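Local coordinates for protein DR2417 (Deinococcus radiodurans, PDB 4XWW) that probably trims and degrades RNA as a metal-dependent 5'-3' exonuclease, possibly also an endonuclease, that works as a homodimer, at residues G135-F140 / V145-C150. Residues are numbered along the deposited sequence; the frame is centred on the assembly and turned at random.
Sequences GDEVRF and VAEFFC
E137 and E147 face each other as a non-hydrogen-bonded pair, and their side chains cross at an angle where E137 CG meets E147 CG at 3.6 Å. Their carboxylates stack nearly parallel, planes 17° apart, with E137 OE1 4.0 Å from E147 OE1. Next along the same face, V145 sends its two methyls different ways: CG1 approaches E137 OE2, while CG2 lies over one face of the R139 guanidinium, toward its rim, 3.5 Å from R139 NH2. The bend of R139 at chi3 (-82°) turns that face to the methyl. On the other face, A146 CB meets the edge of the F140 ring in its plane, at CE2 (3.8 Å). Backbone hydrogen bonds tie the segments: V138 N to A146 O at 2.8 Å, A146 N to V138 O at 2.9 Å, F148 N to D136 O and G135 N to F148 O. This is an antiparallel beta hairpin in one sheet of the metallo-beta-lactamase fold, 137-140 being one of its two edge strands within the chain. A water donates to both G135 O and E147 OE2, linking the loop before strand 137-140 to the E147 carboxylate at the hairpin's open end. Further out, K164 on the neighbouring strand 159-165 forms salt bridges with both glutamates, and R194 adds another to E147, which probably offsets their like charges. On the face carrying V138 and A146, F140, A146 and F148 pack on I81 of strand 77-82, and Y106 meets the F140 ring nearly perpendicularly.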
ATOM      1  N   GLY A 135       6.331  10.718  38.469  1.00 24.10           N
ATOM      2  CA  GLY A 135       6.764  11.663  39.480  1.00 23.25           C
ATOM      3  C   GLY A 135       8.182  11.445  39.961  1.00 30.87           C
ATOM      4  O   GLY A 135       8.783  12.332  40.575  1.00 29.59           O
ATOM      5  N   ASP A 136       8.718  10.259  39.696  1.00 29.73           N
ATOM      6  CA  ASP A 136      10.091   9.961  40.062  1.00 25.68           C
ATOM      7  C   ASP A 136      11.039  10.872  39.308  1.00 28.23           C
ATOM      8  O   ASP A 136      10.818  11.188  38.147  1.00 31.68           O
ATOM      9  CB  ASP A 136      10.439   8.502  39.777  1.00 25.79           C
ATOM     10  CG  ASP A 136       9.931   7.559  40.853  1.00 36.99           C
ATOM     11  OD1 ASP A 136       9.533   8.046  41.929  1.00 46.04           O
ATOM     12  OD2 ASP A 136       9.943   6.334  40.628  1.00 32.09           O
ATOM     13  N   GLU A 137      12.094  11.284  39.998  1.00 25.83           N
ATOM     14  CA  GLU A 137      13.154  12.084  39.409  1.00 27.56           C
ATOM     15  C   GLU A 137      14.449  11.313  39.524  1.00 30.04           C
ATOM     16  O   GLU A 137      14.872  10.957  40.630  1.00 27.46           O
ATOM     17  CB  GLU A 137      13.296  13.437  40.108  1.00 28.67           C
ATOM     18  CG  GLU A 137      12.232  14.458  39.752  1.00 33.74           C
ATOM     19  CD  GLU A 137      12.514  15.829  40.354  1.00 54.96           C
ATOM     20  OE1 GLU A 137      11.682  16.312  41.151  1.00 65.20           O
ATOM     21  OE2 GLU A 137      13.564  16.425  40.029  1.00 55.51           O
ATOM     22  N   VAL A 138      15.109  11.082  38.398  1.00 21.86           N
ATOM     23  CA  VAL A 138      16.295  10.244  38.402  1.00 28.61           C
ATOM     24  C   VAL A 138      17.508  11.032  37.917  1.00 28.12           C
ATOM     25  O   VAL A 138      17.368  11.890  37.066  1.00 32.28           O
ATOM     26  CB  VAL A 138      16.044   8.994  37.543  1.00 35.64           C
ATOM     27  CG1 VAL A 138      17.335   8.335  37.149  1.00 49.85           C
ATOM     28  CG2 VAL A 138      15.152   8.033  38.308  1.00 31.00           C
ATOM     29  N   ARG A 139      18.689  10.770  38.474  1.00 23.94           N
ATOM     30  CA  ARG A 139      19.877  11.527  38.084  1.00 24.52           C
ATOM     31  C   ARG A 139      20.828  10.751  37.153  1.00 31.00           C
ATOM     32  O   ARG A 139      21.102   9.564  37.365  1.00 31.07           O
ATOM     33  CB  ARG A 139      20.643  11.990  39.335  1.00 31.06           C
ATOM     34  CG  ARG A 139      21.883  12.793  39.010  1.00 32.83           C
ATOM     35  CD  ARG A 139      22.525  13.398  40.261  1.00 39.64           C
ATOM     36  NE  ARG A 139      21.877  14.634  40.688  1.00 49.74           N
ATOM     37  CZ  ARG A 139      21.968  15.791  40.039  1.00 60.62           C
ATOM     38  NH1 ARG A 139      22.665  15.875  38.914  1.00 64.00           N
ATOM     39  NH2 ARG A 139      21.349  16.866  40.509  1.00 62.68           N
ATOM     40  N   PHE A 140      21.335  11.433  36.127  1.00 26.31           N
ATOM     41  CA  PHE A 140      22.362  10.881  35.241  1.00 28.75           C
ATOM     42  C   PHE A 140      23.594  11.779  35.292  1.00 31.15           C
ATOM     43  O   PHE A 140      23.564  12.899  34.782  1.00 35.97           O
ATOM     44  CB  PHE A 140      21.882  10.767  33.777  1.00 28.91           C
ATOM     45  CG  PHE A 140      20.601  10.009  33.591  1.00 25.43           C
ATOM     46  CD1 PHE A 140      20.611   8.639  33.350  1.00 23.71           C
ATOM     47  CD2 PHE A 140      19.384  10.667  33.613  1.00 25.67           C
ATOM     48  CE1 PHE A 140      19.418   7.933  33.181  1.00 25.06           C
ATOM     49  CE2 PHE A 140      18.195   9.975  33.429  1.00 27.13           C
ATOM     50  CZ  PHE A 140      18.213   8.605  33.210  1.00 23.95           C
ATOM     51  N   VAL A 145      19.009  15.622  35.163  1.00 24.92           N
ATOM     52  CA  VAL A 145      17.967  15.018  35.985  1.00 24.61           C
ATOM     53  C   VAL A 145      16.700  14.845  35.152  1.00 26.27           C
ATOM     54  O   VAL A 145      16.272  15.784  34.463  1.00 27.15           O
ATOM     55  CB  VAL A 145      17.660  15.858  37.231  1.00 31.59           C
ATOM     56  CG1 VAL A 145      16.489  15.262  37.995  1.00 28.31           C
ATOM     57  CG2 VAL A 145      18.901  15.974  38.116  1.00 33.83           C
ATOM     58  N   ALA A 146      16.117  13.644  35.187  1.00 22.99           N
ATOM     59  CA  ALA A 146      14.905  13.368  34.414  1.00 25.13           C
ATOM     60  C   ALA A 146      13.722  13.104  35.334  1.00 26.50           C
ATOM     61  O   ALA A 146      13.834  12.313  36.268  1.00 25.59           O
ATOM     62  CB  ALA A 146      15.127  12.175  33.484  1.00 20.05           C
ATOM     63  N   GLU A 147      12.601  13.767  35.055  1.00 21.38           N
ATOM     64  CA  GLU A 147      11.372  13.608  35.817  1.00 25.35           C
ATOM     65  C   GLU A 147      10.273  13.013  34.941  1.00 25.23           C
ATOM     66  O   GLU A 147       9.920  13.588  33.910  1.00 23.23           O
ATOM     67  CB  GLU A 147      10.909  14.956  36.385  1.00 21.12           C
ATOM     68  CG  GLU A 147       9.683  14.815  37.302  1.00 27.81           C
ATOM     69  CD  GLU A 147       9.143  16.146  37.813  1.00 26.62           C
ATOM     70  OE1 GLU A 147       9.836  17.170  37.683  1.00 29.58           O
ATOM     71  OE2 GLU A 147       8.005  16.167  38.325  1.00 24.38           O
ATOM     72  N   PHE A 148       9.710  11.887  35.369  1.00 21.31           N
ATOM     73  CA  PHE A 148       8.718  11.175  34.576  1.00 25.47           C
ATOM     74  C   PHE A 148       7.322  11.706  34.862  1.00 25.73           C
ATOM     75  O   PHE A 148       7.016  12.035  36.001  1.00 22.75           O
ATOM     76  CB  PHE A 148       8.786   9.671  34.876  1.00 25.38           C
ATOM     77  CG  PHE A 148      10.048   9.008  34.389  1.00 28.14           C
ATOM     78  CD1 PHE A 148      11.231   9.131  35.096  1.00 31.59           C
ATOM     79  CD2 PHE A 148      10.042   8.239  33.236  1.00 26.65           C
ATOM     80  CE1 PHE A 148      12.395   8.527  34.647  1.00 29.57           C
ATOM     81  CE2 PHE A 148      11.203   7.625  32.789  1.00 24.69           C
ATOM     82  CZ  PHE A 148      12.379   7.770  33.500  1.00 27.26           C
ATOM     83  N   PHE A 149       6.468  11.786  33.843  1.00 21.29           N
ATOM     84  CA  PHE A 149       5.061  12.069  34.109  1.00 18.44           C
ATOM     85  C   PHE A 149       4.164  11.278  33.144  1.00 19.88           C
ATOM     86  O   PHE A 149       4.587  10.856  32.064  1.00 21.21           O
ATOM     87  CB  PHE A 149       4.771  13.573  34.031  1.00 20.32           C
ATOM     88  CG  PHE A 149       5.087  14.181  32.700  1.00 23.18           C
ATOM     89  CD1 PHE A 149       6.354  14.681  32.435  1.00 21.48           C
ATOM     90  CD2 PHE A 149       4.116  14.254  31.705  1.00 19.23           C
ATOM     91  CE1 PHE A 149       6.654  15.246  31.209  1.00 21.88           C
ATOM     92  CE2 PHE A 149       4.407  14.813  30.453  1.00 19.39           C
ATOM     93  CZ  PHE A 149       5.683  15.305  30.200  1.00 18.41           C
ATOM     94  N   CYS A 150       2.918  11.076  33.552  1.00 18.44           N
ATOM     95  CA  CYS A 150       2.005  10.227  32.801  1.00 15.86           C
ATOM     96  C   CYS A 150       1.447  10.916  31.567  1.00 14.88           C
ATOM     97  O   CYS A 150       0.980  12.041  31.638  1.00 19.34           O
ATOM     98  CB  CYS A 150       0.859   9.787  33.710  1.00 21.45           C
ATOM     99  SG  CYS A 150      -0.317   8.700  32.881  1.00 21.41           S
TER
HETATM  100  O   HOH W   1       7.698  14.776  41.022  1.00 41.86           O